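Local coordinates for cobalamin biosynthesis protein CobN (Mycobacterium tuberculosis, PDB 7C6O) that probably serves as the catalytic large subunit of cobaltochelatase, the enzyme that inserts cobalt(II) into the corrin ring of hydrogenobyrinic acid a,c-diamide during cobalamin biosynthesis, at residues Leu73-Leu78 with Ile100-Ala105; Phe328-Asp333 with Ser338-Pro343; Ala353-Arg358 with Leu539-Ser544; Trp688-Lys693 with Ala751-Thr756; Ala1055-Asn1060 with Gly1079-Thr1084. All blocks are in the same frame, centred on the assembly; numbering follows the deposited sequence. Where two conformers were deposited one is given.

Contact 1 (Leu73-Leu78 with Ile100-Ala105); sequences LELTDL and IDTVIA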
# COMPACT_ATOMS: atom_id res chain seq x y z
N LEU A 73 -3.51 -10.26 -50.39
CA LEU A 73 -2.58 -9.55 -51.25
C LEU A 73 -1.16 -9.60 -50.70
O LEU A 73 -0.20 -9.80 -51.46
CB LEU A 73 -3.02 -8.10 -51.43
CG LEU A 73 -2.07 -7.17 -52.19
CD1 LEU A 73 -1.84 -7.67 -53.61
CD2 LEU A 73 -2.61 -5.75 -52.21
N GLU A 74 -1.00 -9.43 -49.39
CA GLU A 74 0.33 -9.49 -48.79
C GLU A 74 0.95 -10.87 -48.95
O GLU A 74 2.16 -10.99 -49.14
CB GLU A 74 0.25 -9.10 -47.32
CG GLU A 74 0.04 -7.62 -47.08
CD GLU A 74 -0.25 -7.29 -45.63
OE1 GLU A 74 -0.71 -8.19 -44.90
OE2 GLU A 74 -0.03 -6.13 -45.23
N LEU A 75 0.13 -11.93 -48.90
CA LEU A 75 0.66 -13.28 -49.07
C LEU A 75 1.20 -13.48 -50.48
O LEU A 75 2.33 -13.94 -50.66
CB LEU A 75 -0.43 -14.31 -48.76
CG LEU A 75 -0.08 -15.77 -49.07
CD1 LEU A 75 1.13 -16.24 -48.27
CD2 LEU A 75 -1.28 -16.68 -48.83
N THR A 76 0.40 -13.15 -51.50
CA THR A 76 0.85 -13.33 -52.88
C THR A 76 2.04 -12.44 -53.21
O THR A 76 2.92 -12.85 -53.98
CB THR A 76 -0.30 -13.07 -53.85
OG1 THR A 76 -0.93 -11.82 -53.53
CG2 THR A 76 -1.33 -14.19 -53.78
N ASP A 77 2.09 -11.24 -52.64
CA ASP A 77 3.26 -10.38 -52.83
C ASP A 77 4.51 -11.04 -52.25
O ASP A 77 5.57 -11.03 -52.88
CB ASP A 77 3.03 -9.02 -52.18
CG ASP A 77 2.16 -8.10 -53.03
OD1 ASP A 77 1.80 -8.49 -54.15
OD2 ASP A 77 1.85 -6.98 -52.56
N LEU A 78 4.40 -11.61 -51.05
CA LEU A 78 5.55 -12.30 -50.46
C LEU A 78 5.92 -13.55 -51.25
O LEU A 78 7.11 -13.86 -51.40
CB LEU A 78 5.25 -12.66 -49.01
CG LEU A 78 5.28 -11.50 -48.02
CD1 LEU A 78 4.66 -11.92 -46.70
CD2 LEU A 78 6.71 -11.04 -47.81
N ILE A 100 -2.74 -22.00 -47.12
CA ILE A 100 -1.99 -23.18 -47.56
C ILE A 100 -2.34 -23.51 -49.01
O ILE A 100 -1.45 -23.78 -49.82
CB ILE A 100 -2.25 -24.36 -46.62
CG1 ILE A 100 -1.64 -24.09 -45.24
CG2 ILE A 100 -1.70 -25.65 -47.22
CD1 ILE A 100 -1.95 -25.16 -44.21
N ASP A 101 -3.63 -23.49 -49.36
CA ASP A 101 -4.02 -23.79 -50.73
C ASP A 101 -3.41 -22.81 -51.72
O ASP A 101 -3.01 -23.19 -52.82
CB ASP A 101 -5.55 -23.79 -50.86
CG ASP A 101 -6.19 -24.99 -50.20
OD1 ASP A 101 -5.48 -25.99 -49.95
OD2 ASP A 101 -7.41 -24.94 -49.93
N THR A 102 -3.32 -21.53 -51.33
CA THR A 102 -2.73 -20.53 -52.21
C THR A 102 -1.25 -20.80 -52.45
O THR A 102 -0.77 -20.70 -53.58
CB THR A 102 -2.93 -19.13 -51.61
OG1 THR A 102 -4.33 -18.82 -51.57
CG2 THR A 102 -2.21 -18.08 -52.45
N VAL A 103 -0.52 -21.15 -51.39
CA VAL A 103 0.91 -21.44 -51.54
C VAL A 103 1.12 -22.65 -52.44
O VAL A 103 1.95 -22.62 -53.36
CB VAL A 103 1.56 -21.64 -50.16
CG1 VAL A 103 3.00 -22.10 -50.31
CG2 VAL A 103 1.49 -20.35 -49.36
N ILE A 104 0.36 -23.72 -52.21
CA ILE A 104 0.52 -24.94 -52.99
C ILE A 104 0.17 -24.70 -54.45
O ILE A 104 0.86 -25.18 -55.36
CB ILE A 104 -0.32 -26.08 -52.37
CG1 ILE A 104 0.29 -26.51 -51.04
CG2 ILE A 104 -0.43 -27.25 -53.33
CD1 ILE A 104 -0.53 -27.52 -50.28
N ALA A 105 -0.90 -23.94 -54.70
CA ALA A 105 -1.30 -23.67 -56.08
C ALA A 105 -0.28 -22.82 -56.83
O ALA A 105 -0.25 -22.87 -58.06
CB ALA A 105 -2.66 -22.97 -56.10

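Contact 2 (Phe328-Asp333 with Ser338-Pro343); sequences FKEIDD and SYVADP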
# COMPACT_ATOMS: atom_id res chain seq x y z
N PHE A 328 12.22 -1.59 -22.45
CA PHE A 328 10.88 -1.20 -22.87
C PHE A 328 10.54 -1.89 -24.18
O PHE A 328 11.39 -2.03 -25.07
CB PHE A 328 10.77 0.32 -23.02
CG PHE A 328 11.12 1.08 -21.77
CD1 PHE A 328 10.13 1.45 -20.87
CD2 PHE A 328 12.44 1.39 -21.48
CE1 PHE A 328 10.46 2.13 -19.71
CE2 PHE A 328 12.77 2.06 -20.32
CZ PHE A 328 11.78 2.44 -19.43
N LYS A 329 9.29 -2.32 -24.29
CA LYS A 329 8.82 -3.07 -25.45
C LYS A 329 8.63 -2.14 -26.64
O LYS A 329 7.90 -1.15 -26.55
CB LYS A 329 7.51 -3.78 -25.10
CG LYS A 329 6.77 -4.42 -26.25
CD LYS A 329 5.67 -5.34 -25.72
CE LYS A 329 4.75 -5.85 -26.82
NZ LYS A 329 3.91 -4.77 -27.40
N GLU A 330 9.30 -2.44 -27.74
CA GLU A 330 9.18 -1.68 -28.97
C GLU A 330 8.78 -2.61 -30.11
O GLU A 330 9.21 -3.77 -30.15
CB GLU A 330 10.49 -0.96 -29.30
CG GLU A 330 11.05 -0.12 -28.15
CD GLU A 330 10.17 1.07 -27.79
OE1 GLU A 330 9.37 1.51 -28.64
OE2 GLU A 330 10.28 1.58 -26.65
N ILE A 331 7.95 -2.11 -31.02
CA ILE A 331 7.41 -2.89 -32.12
C ILE A 331 7.87 -2.28 -33.43
O ILE A 331 7.92 -1.05 -33.57
CB ILE A 331 5.87 -2.96 -32.06
CG1 ILE A 331 5.41 -3.51 -30.70
CG2 ILE A 331 5.31 -3.81 -33.19
CD1 ILE A 331 3.92 -3.73 -30.60
N ASP A 332 8.22 -3.13 -34.39
CA ASP A 332 8.63 -2.69 -35.71
C ASP A 332 7.47 -2.83 -36.69
O ASP A 332 6.31 -3.03 -36.30
CB ASP A 332 9.88 -3.45 -36.17
CG ASP A 332 9.63 -4.95 -36.36
OD1 ASP A 332 8.49 -5.42 -36.16
OD2 ASP A 332 10.60 -5.66 -36.69
N ASP A 333 7.77 -2.73 -37.99
CA ASP A 333 6.71 -2.75 -39.00
C ASP A 333 6.07 -4.13 -39.11
O ASP A 333 4.86 -4.24 -39.34
CB ASP A 333 7.28 -2.32 -40.35
CG ASP A 333 7.87 -0.92 -40.31
OD1 ASP A 333 8.77 -0.68 -39.47
OD2 ASP A 333 7.45 -0.07 -41.12
N SER A 338 10.68 -6.23 -29.81
CA SER A 338 12.02 -6.24 -29.27
C SER A 338 12.04 -5.39 -28.01
O SER A 338 11.33 -4.39 -27.90
CB SER A 338 13.04 -5.71 -30.28
OG SER A 338 14.34 -5.64 -29.71
N TYR A 339 12.85 -5.80 -27.04
CA TYR A 339 13.02 -5.06 -25.80
C TYR A 339 14.31 -4.26 -25.88
O TYR A 339 15.40 -4.83 -26.04
CB TYR A 339 13.02 -5.99 -24.59
CG TYR A 339 11.63 -6.45 -24.21
CD1 TYR A 339 11.08 -7.61 -24.75
CD2 TYR A 339 10.85 -5.71 -23.32
CE1 TYR A 339 9.80 -8.02 -24.42
CE2 TYR A 339 9.58 -6.12 -22.97
CZ TYR A 339 9.06 -7.27 -23.52
OH TYR A 339 7.79 -7.68 -23.18
N VAL A 340 14.19 -2.94 -25.78
CA VAL A 340 15.30 -2.01 -25.94
C VAL A 340 15.63 -1.43 -24.57
O VAL A 340 14.74 -0.93 -23.87
CB VAL A 340 14.97 -0.91 -26.95
CG1 VAL A 340 16.15 0.02 -27.14
CG2 VAL A 340 14.56 -1.52 -28.28
N ALA A 341 16.90 -1.47 -24.19
CA ALA A 341 17.31 -1.12 -22.85
C ALA A 341 17.66 0.36 -22.73
O ALA A 341 18.14 0.99 -23.67
CB ALA A 341 18.51 -1.96 -22.41
N ASP A 342 17.40 0.91 -21.54
CA ASP A 342 17.78 2.26 -21.16
C ASP A 342 19.07 2.17 -20.35
O ASP A 342 19.03 1.69 -19.21
CB ASP A 342 16.66 2.91 -20.33
CG ASP A 342 16.96 4.36 -19.94
OD1 ASP A 342 18.10 4.68 -19.55
OD2 ASP A 342 16.02 5.18 -20.00
N PRO A 343 20.21 2.61 -20.88
CA PRO A 343 21.48 2.41 -20.16
C PRO A 343 21.52 3.08 -18.80
O PRO A 343 22.11 2.53 -17.86
CB PRO A 343 22.52 3.00 -21.12
CG PRO A 343 21.87 2.99 -22.46
CD PRO A 343 20.42 3.23 -22.21

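Contact 3 (Ala353-Arg358 with Leu539-Ser544); sequences AVRHAR and LDTGFS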
# COMPACT_ATOMS: atom_id res chain seq x y z
N ALA A 353 21.48 -3.79 -7.35
CA ALA A 353 21.83 -5.20 -7.15
C ALA A 353 23.19 -5.35 -6.49
O ALA A 353 23.36 -6.15 -5.56
CB ALA A 353 21.79 -5.94 -8.48
N VAL A 354 24.18 -4.57 -6.95
CA VAL A 354 25.53 -4.68 -6.40
C VAL A 354 25.56 -4.21 -4.95
O VAL A 354 26.18 -4.85 -4.09
CB VAL A 354 26.53 -3.90 -7.28
CG1 VAL A 354 27.88 -3.77 -6.58
CG2 VAL A 354 26.69 -4.59 -8.62
N ARG A 355 24.89 -3.09 -4.65
CA ARG A 355 24.89 -2.57 -3.28
C ARG A 355 24.25 -3.56 -2.32
O ARG A 355 24.71 -3.71 -1.18
CB ARG A 355 24.15 -1.23 -3.23
CG ARG A 355 24.77 -0.11 -4.06
CD ARG A 355 25.79 0.71 -3.30
NE ARG A 355 26.11 1.94 -4.01
CZ ARG A 355 25.75 3.16 -3.61
NH1 ARG A 355 25.06 3.31 -2.49
NH2 ARG A 355 26.09 4.22 -4.32
N HIS A 356 23.18 -4.23 -2.74
CA HIS A 356 22.55 -5.23 -1.87
C HIS A 356 23.45 -6.45 -1.70
O HIS A 356 23.56 -7.00 -0.60
CB HIS A 356 21.19 -5.64 -2.42
CG HIS A 356 20.10 -4.65 -2.13
ND1 HIS A 356 19.87 -3.54 -2.91
CD2 HIS A 356 19.17 -4.61 -1.14
CE1 HIS A 356 18.85 -2.86 -2.42
NE2 HIS A 356 18.41 -3.49 -1.35
N ALA A 357 24.11 -6.88 -2.78
CA ALA A 357 25.04 -8.00 -2.67
C ALA A 357 26.25 -7.63 -1.84
O ALA A 357 26.78 -8.48 -1.10
CB ALA A 357 25.46 -8.46 -4.07
N ARG A 358 26.70 -6.37 -1.92
CA ARG A 358 27.86 -5.93 -1.16
C ARG A 358 27.63 -6.06 0.34
O ARG A 358 28.59 -6.24 1.10
CB ARG A 358 28.18 -4.48 -1.53
CG ARG A 358 29.31 -3.84 -0.72
CD ARG A 358 30.67 -4.09 -1.35
NE ARG A 358 31.74 -3.43 -0.61
CZ ARG A 358 32.72 -4.07 0.02
NH1 ARG A 358 32.79 -5.39 -0.02
NH2 ARG A 358 33.65 -3.38 0.67
N LEU A 539 24.25 11.14 2.65
CA LEU A 539 24.24 9.79 3.21
C LEU A 539 24.95 8.79 2.32
O LEU A 539 25.42 7.76 2.81
CB LEU A 539 22.80 9.33 3.44
CG LEU A 539 21.95 10.11 4.45
CD1 LEU A 539 20.54 9.53 4.52
CD2 LEU A 539 22.61 10.10 5.82
N ASP A 540 25.04 9.07 1.02
CA ASP A 540 25.60 8.15 0.05
C ASP A 540 27.08 8.46 -0.16
O ASP A 540 27.71 9.20 0.61
CB ASP A 540 24.81 8.25 -1.25
CG ASP A 540 24.83 6.97 -2.07
OD1 ASP A 540 25.75 6.14 -1.87
OD2 ASP A 540 23.93 6.79 -2.91
N THR A 541 27.67 7.86 -1.19
CA THR A 541 29.01 8.22 -1.61
C THR A 541 28.94 9.31 -2.68
O THR A 541 27.91 9.50 -3.33
CB THR A 541 29.77 7.00 -2.14
OG1 THR A 541 28.99 6.36 -3.16
CG2 THR A 541 30.05 6.01 -1.02
N GLY A 542 30.04 10.02 -2.84
CA GLY A 542 30.13 11.03 -3.88
C GLY A 542 30.70 12.34 -3.38
O GLY A 542 31.66 12.86 -3.94
N PHE A 543 30.10 12.89 -2.33
CA PHE A 543 30.66 14.08 -1.71
C PHE A 543 31.95 13.72 -0.99
O PHE A 543 32.09 12.62 -0.44
CB PHE A 543 29.65 14.69 -0.73
CG PHE A 543 28.40 15.21 -1.40
CD1 PHE A 543 28.43 15.67 -2.71
CD2 PHE A 543 27.19 15.23 -0.71
CE1 PHE A 543 27.28 16.15 -3.32
CE2 PHE A 543 26.04 15.71 -1.32
CZ PHE A 543 26.09 16.17 -2.62
N SER A 544 32.91 14.64 -1.02
CA SER A 544 34.22 14.37 -0.43
C SER A 544 34.11 14.04 1.06
O SER A 544 34.88 13.23 1.57
CB SER A 544 35.15 15.56 -0.64
OG SER A 544 34.59 16.73 -0.08

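Contact 4 (Trp688-Lys693 with Ala751-Thr756); sequences WLCEIK and ATVDQT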
# COMPACT_ATOMS: atom_id res chain seq x y z
N TRP A 688 -25.05 1.63 23.67
CA TRP A 688 -23.94 2.57 23.60
C TRP A 688 -22.90 2.27 24.66
O TRP A 688 -21.70 2.19 24.37
CB TRP A 688 -24.46 4.00 23.74
CG TRP A 688 -23.38 5.01 24.03
CD1 TRP A 688 -22.46 5.50 23.15
CD2 TRP A 688 -23.13 5.66 25.28
NE1 TRP A 688 -21.64 6.40 23.78
CE2 TRP A 688 -22.03 6.52 25.09
CE3 TRP A 688 -23.72 5.59 26.55
CZ2 TRP A 688 -21.51 7.31 26.12
CZ3 TRP A 688 -23.20 6.37 27.57
CH2 TRP A 688 -22.11 7.22 27.34
N LEU A 689 -23.34 2.10 25.91
CA LEU A 689 -22.42 1.77 26.99
C LEU A 689 -21.69 0.47 26.70
O LEU A 689 -20.47 0.37 26.90
CB LEU A 689 -23.19 1.68 28.31
CG LEU A 689 -22.48 1.03 29.50
CD1 LEU A 689 -21.21 1.79 29.84
CD2 LEU A 689 -23.40 0.98 30.70
N CYS A 690 -22.41 -0.55 26.21
CA CYS A 690 -21.79 -1.82 25.90
C CYS A 690 -20.69 -1.66 24.85
O CYS A 690 -19.60 -2.24 24.99
CB CYS A 690 -22.85 -2.81 25.41
SG CYS A 690 -22.21 -4.44 24.95
N GLU A 691 -20.94 -0.86 23.82
CA GLU A 691 -19.98 -0.76 22.72
C GLU A 691 -18.74 0.03 23.11
O GLU A 691 -17.62 -0.34 22.72
CB GLU A 691 -20.67 -0.16 21.49
CG GLU A 691 -21.66 -1.14 20.85
CD GLU A 691 -22.24 -0.64 19.54
OE1 GLU A 691 -22.17 0.57 19.27
OE2 GLU A 691 -22.77 -1.48 18.78
N ILE A 692 -18.89 1.11 23.88
CA ILE A 692 -17.69 1.86 24.27
C ILE A 692 -16.92 1.15 25.38
O ILE A 692 -15.71 1.40 25.54
CB ILE A 692 -18.03 3.29 24.72
CG1 ILE A 692 -18.89 3.29 25.98
CG2 ILE A 692 -18.72 4.05 23.59
CD1 ILE A 692 -19.06 4.67 26.60
N LYS A 693 -17.57 0.27 26.14
CA LYS A 693 -16.87 -0.53 27.14
C LYS A 693 -16.13 -1.69 26.50
O LYS A 693 -15.02 -2.04 26.93
CB LYS A 693 -17.87 -1.03 28.18
CG LYS A 693 -17.32 -2.08 29.14
CD LYS A 693 -18.36 -2.49 30.16
CE LYS A 693 -17.78 -3.43 31.20
NZ LYS A 693 -18.77 -3.80 32.24
N ALA A 751 -25.50 -7.01 29.39
CA ALA A 751 -25.11 -7.80 30.55
C ALA A 751 -24.44 -9.11 30.14
O ALA A 751 -23.47 -9.54 30.77
CB ALA A 751 -26.32 -8.07 31.43
N THR A 752 -24.96 -9.76 29.09
CA THR A 752 -24.41 -11.06 28.71
C THR A 752 -23.06 -10.92 28.00
O THR A 752 -22.25 -11.85 28.03
CB THR A 752 -25.40 -11.81 27.82
OG1 THR A 752 -25.88 -10.94 26.79
CG2 THR A 752 -26.58 -12.31 28.66
N VAL A 753 -22.81 -9.77 27.36
CA VAL A 753 -21.49 -9.53 26.78
C VAL A 753 -20.42 -9.56 27.87
O VAL A 753 -19.36 -10.18 27.71
CB VAL A 753 -21.47 -8.21 26.00
CG1 VAL A 753 -20.05 -7.87 25.56
CG2 VAL A 753 -22.39 -8.29 24.80
N ASP A 754 -20.70 -8.89 29.00
CA ASP A 754 -19.72 -8.85 30.09
C ASP A 754 -19.49 -10.23 30.68
O ASP A 754 -18.35 -10.59 31.00
CB ASP A 754 -20.19 -7.88 31.17
CG ASP A 754 -20.10 -6.43 30.74
OD1 ASP A 754 -19.21 -6.11 29.92
OD2 ASP A 754 -20.91 -5.61 31.22
N GLN A 755 -20.55 -11.02 30.84
CA GLN A 755 -20.40 -12.35 31.41
C GLN A 755 -19.64 -13.28 30.46
O GLN A 755 -18.80 -14.07 30.90
CB GLN A 755 -21.77 -12.92 31.75
CG GLN A 755 -22.57 -12.03 32.69
CD GLN A 755 -24.03 -12.42 32.79
OE1 GLN A 755 -24.42 -13.51 32.37
NE2 GLN A 755 -24.85 -11.53 33.33
N THR A 756 -19.92 -13.18 29.16
CA THR A 756 -19.20 -14.02 28.20
C THR A 756 -17.74 -13.60 28.08
O THR A 756 -16.86 -14.45 27.93
CB THR A 756 -19.90 -13.96 26.84
OG1 THR A 756 -21.29 -14.23 27.00
CG2 THR A 756 -19.31 -15.00 25.90

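Contact 5 (Ala1055-Asn1060 with Gly1079-Thr1084); sequences AVAAKN and GGMVAT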
# COMPACT_ATOMS: atom_id res chain seq x y z
N ALA A 1055 -25.06 14.38 -0.35
CA ALA A 1055 -25.95 14.42 0.80
C ALA A 1055 -25.33 13.80 2.04
O ALA A 1055 -25.63 14.23 3.16
CB ALA A 1055 -27.27 13.72 0.47
N VAL A 1056 -24.48 12.79 1.86
CA VAL A 1056 -23.78 12.12 2.96
C VAL A 1056 -22.31 12.02 2.59
O VAL A 1056 -21.97 11.43 1.55
CB VAL A 1056 -24.32 10.72 3.25
CG1 VAL A 1056 -23.95 10.29 4.66
CG2 VAL A 1056 -25.81 10.64 3.02
N ALA A 1057 -21.43 12.55 3.43
CA ALA A 1057 -20.00 12.34 3.30
C ALA A 1057 -19.60 11.18 4.20
O ALA A 1057 -19.76 11.25 5.42
CB ALA A 1057 -19.22 13.60 3.65
N ALA A 1058 -19.09 10.10 3.60
CA ALA A 1058 -18.85 8.87 4.33
C ALA A 1058 -17.38 8.49 4.30
O ALA A 1058 -16.67 8.74 3.32
CB ALA A 1058 -19.69 7.71 3.75
N LYS A 1059 -16.93 7.90 5.40
CA LYS A 1059 -15.61 7.29 5.51
C LYS A 1059 -15.75 6.03 6.34
O LYS A 1059 -16.49 6.02 7.33
CB LYS A 1059 -14.58 8.23 6.15
CG LYS A 1059 -13.18 7.63 6.26
CD LYS A 1059 -12.59 7.37 4.89
CE LYS A 1059 -11.24 6.68 4.96
NZ LYS A 1059 -11.33 5.21 5.24
N ASN A 1060 -15.06 4.97 5.95
CA ASN A 1060 -15.16 3.70 6.66
C ASN A 1060 -13.94 3.48 7.54
O ASN A 1060 -12.82 3.81 7.16
CB ASN A 1060 -15.33 2.55 5.67
CG ASN A 1060 -16.64 2.64 4.90
OD1 ASN A 1060 -17.65 3.09 5.43
ND2 ASN A 1060 -16.62 2.21 3.64
N GLY A 1079 -13.21 14.92 6.78
CA GLY A 1079 -13.52 16.29 7.15
C GLY A 1079 -13.34 17.25 5.99
O GLY A 1079 -14.10 18.20 5.84
N GLY A 1080 -12.33 17.01 5.15
CA GLY A 1080 -12.13 17.85 3.98
C GLY A 1080 -13.30 17.81 3.02
O GLY A 1080 -13.70 18.84 2.47
N MET A 1081 -13.87 16.62 2.81
CA MET A 1081 -15.06 16.53 1.97
C MET A 1081 -16.23 17.30 2.59
O MET A 1081 -16.93 18.04 1.89
CB MET A 1081 -15.44 15.07 1.74
CG MET A 1081 -16.71 14.88 0.93
SD MET A 1081 -17.05 13.16 0.53
CE MET A 1081 -15.84 12.86 -0.76
N VAL A 1082 -16.44 17.14 3.90
CA VAL A 1082 -17.51 17.86 4.58
C VAL A 1082 -17.34 19.36 4.40
O VAL A 1082 -18.30 20.08 4.06
CB VAL A 1082 -17.56 17.47 6.07
CG1 VAL A 1082 -18.56 18.35 6.81
CG2 VAL A 1082 -17.91 16.00 6.23
N ALA A 1083 -16.13 19.87 4.63
CA ALA A 1083 -15.90 21.31 4.57
C ALA A 1083 -16.07 21.84 3.15
O ALA A 1083 -16.59 22.95 2.96
CB ALA A 1083 -14.51 21.64 5.10
N THR A 1084 -15.64 21.07 2.15
CA THR A 1084 -15.73 21.53 0.77
C THR A 1084 -17.19 21.60 0.32
O THR A 1084 -17.59 22.57 -0.34
CB THR A 1084 -14.92 20.61 -0.14
OG1 THR A 1084 -13.55 20.63 0.29
CG2 THR A 1084 -15.00 21.07 -1.59

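Contact 1 (Leu73-Leu78 with Ile100-Ala105)
L75 and T102 face each other across two nearly aligned helices, and they meet mainly through methyl groups. The closest touch is between L75 CD2 and T102 CG2, 4.0 Å, with the two side chains sliding past one another in opposite directions. T76 adds a second methyl beside this pair, its CG2 lying 4.2 Å from T102 CG2 on the more open side. Deeper down, the other branch of the leucine turns to V103, where L75 CD1 comes to 4.3 Å from V103 CG2. The helix axes run at 28° and approach only to 10.8 Å, so the patch is small, 133 Å² in all.

Both helices belong to a parallel alpha/beta unit with strand order 2-1-3-4, reminiscent of flavodoxin-like folds. Helix 72-79 leads into strand 84-89, and helix 97-105 carries the chain on to strand 110-114. L75 also rests on L45 of strand 42-46, while V103 sits on V85 and I87 of strand 84-89, which places both between the helices and the sheet.

No hydrogen bond crosses between the two segments. In T102 the methyl is opposite the backbone N, which sends CG2 across to the leucine and leaves OG1 (chi1 -65°) hydrogen-bonded to S98 O one turn back. T76 OG1 bonds to D72 O, at the start of its own helix.

Contact 2 (Phe328-Asp333 with Ser338-Pro343)
A beta hairpin closes one edge of a seven-stranded mixed sheet here: strand 321-331 turns back as the outermost strand 337-341, and F328, K329 and E330 pair with V340, Y339 and S338. Two hydrogen-bonded pairs enclose a non-hydrogen-bonded one. Farther from the turn, F328 N gives to V340 O at 3.0 Å, and V340 N returns a bond to F328 O, also 3.0 Å. Nearer the turn E330 N meets S338 O at 2.8 Å, while S338 N meets E330 O at 2.9 Å; these two are the straighter in acceptor geometry, their C=O...N angles being 169° and 166°.

K329 and Y339 share one face. Their side chains cross at a slant, with K329 CB 3.8 Å from Y339 CE2 and the lysine chain then leading off past the phenol. On the other face E330 and V340 meet at about a right angle, E330 CG lying 3.8 Å from V340 CG2. On that side too, F328 presents its ring edge to the aspartate beyond the strand, CE2 reaching D342 CB at 4.0 Å in the plane of the ring.

The carboxylates beyond these apolar touches are taken up by other partners. D342 caps helix 343-361 through OD1 to R345 N and forms a salt bridge from OD2 to R293 NH2, and E330 OE2 accepts from R293 N. R293 thus joins strand 321-331, through E330, and the N-cap residue D342 to the start of helix 293-298.

Contact 3 (Ala353-Arg358 with Leu539-Ser544)
R355 reaches out from helix 343-361 and brings the NH1/NH2 edge of its guanidinium up to D540 OD1, straddling that single oxygen. NH1 makes the main bond of the salt bridge, R355 NH1 to D540 OD1 at 3.0 Å with an N-H...O angle of 137°; the companion from R355 NH2 to D540 OD1, 3.1 Å, is weak. The two flat groups stand nearly perpendicular, 81° apart, so this is a fork closing on one atom and not the side-by-side pairing of two nitrogens with two oxygens. A bend at chi2 (-90°) swings the arginine chain off the helix and across to the loop.

The same oxygen is gripped from its own side. T541 N gives to D540 OD1 at 2.7 Å, arriving anti where NH1 arrives syn, and from the opposite face of the carboxylate plane. D540 OD2 is taken by R537 NH1 in a second salt bridge, so both oxygens of this buried carboxylate have partners, and the two arginines would be expected to keep it ionised.

L584, in a loop, touches R355 and D540 alike. Behind the arginine, A353 and A357 seat helix 343-361 on strands 190-196 and 246-249; behind the aspartate, L539 packs on V504 and M506 of strand 503-507, while the backbones of L539 and D540 bond to A549 and G548. The bridge therefore ties a helix lying on one sheet to the loop that leads from helix 530-539 into strand 551-555, a strand of another sheet.

Contact 4 (Trp688-Lys693 with Ala751-Thr756)
K693 and D754 come from opposite directions, the last atoms of the lysine running alongside the carboxylate in a salt bridge. K693 NZ lies 3.0 Å from D754 OD2, though the hydrogen bond within it is weak, and D754 OD1 is 3.3 Å from K693 CE. The lysine is fully extended beyond CG, all its later torsions near 180°, which carries NZ across the gap between the helices.

One turn earlier the contact is apolar. C690 SG settles among the branches of V753, 3.9 Å from V753 CG2 and 4.0 Å from V753 CB. Here the helices come nearest, with C690 CA and V753 CA 7.8 Å apart. The sulfur stands opposite the backbone N (chi1 179°), which lays it beside the valine. A glycerol, probably from the crystallisation liquor, lies about 4 Å from the cysteine side chain.

Further out, R750 of the same helix as V753 touches both C690 and L689, and L689 packs on I626, E630 and L633 of helix 624-642. That third helix also supplies E630, whose OE2 is the stronger polar partner of K693 NZ, in a salt bridge. D754 OD1 has a long, weak ion pair with R619.

Since the carboxylates of E630 and D754 lie close together, K693 probably acts as the positive charge that lets them do so, joining helices 624-642, 675-694 and 750-769 at one buried ammonium.

Contact 5 (Ala1055-Asn1060 with Gly1079-Thr1084)
No flat side chain meets another across this contact: A1057, M1081 and V1082 touch through a methyl, a thioether and a valine branch. The flat groups lie to one side, where K1059 makes a cation-pi contact with the ring of W886 and the N1060 amide gives its ND2 hydrogens to D897 OD1 and E900 OE1. The same lysine folds back on its neighbour's peptide, K1059 NZ bonding to N1060 O at 2.8 Å in the carbonyl plane.

The touch itself centres on A1057 CB, which points from the strand into the notch between two consecutive side chains of the helix. M1081 SD is 3.8 Å from it, and V1082 CG2 is 3.8 Å from A1057 CB as well. The methionine is extended through its first two torsions (chi1 177°, chi2 174°), which lays both CG and SD along the alanine methyl.

Strand 1056-1061, helix 1072-1089 and strand 1094-1099 form a beta-alpha-beta unit within a mixed sheet, and this is where the helix lies on its first strand. V1082 also touches A1095 of the second strand, and M1081 touches Y1026 of helix 1019-1030. V1056 and A1058 point the other way, onto helix 853-874, so the strand is sandwiched.

Within the helix, T1084 OG1 bonds to G1080 O at 2.8 Å. H1078, also of this helix, reaches the strand, its NE2 bonding to A1057 O. With an alanine at this position of the strand, the helix can lie close, A1057 CA and V1082 CA being 6.2 Å apart; the touching side chains of the two segments are apolar, and the H1078-A1057 bond adds a polar tie between helix and strand.

The five contacts follow one another along the chain and none touches another. Contact 1 lies far out, its centre 54 Å from that of the chain and 82 Å from contact 4, on the opposite side; its V103 side chain is about 12 Å from the bound sodium ion, held at D125 and S127. Contact 2 comes within about 8 Å of it (nearest atoms; centres 31 Å apart), and D332 of contact 2 is salt-bridged to R56 of helix 49-58. Contacts 2 and 3 are linked through the chain, since strand 337-341 runs into helix 343-361, centres 29 Å apart. Contacts 4 and 5 are also near, 30 Å between centres and about 14 Å between nearest atoms.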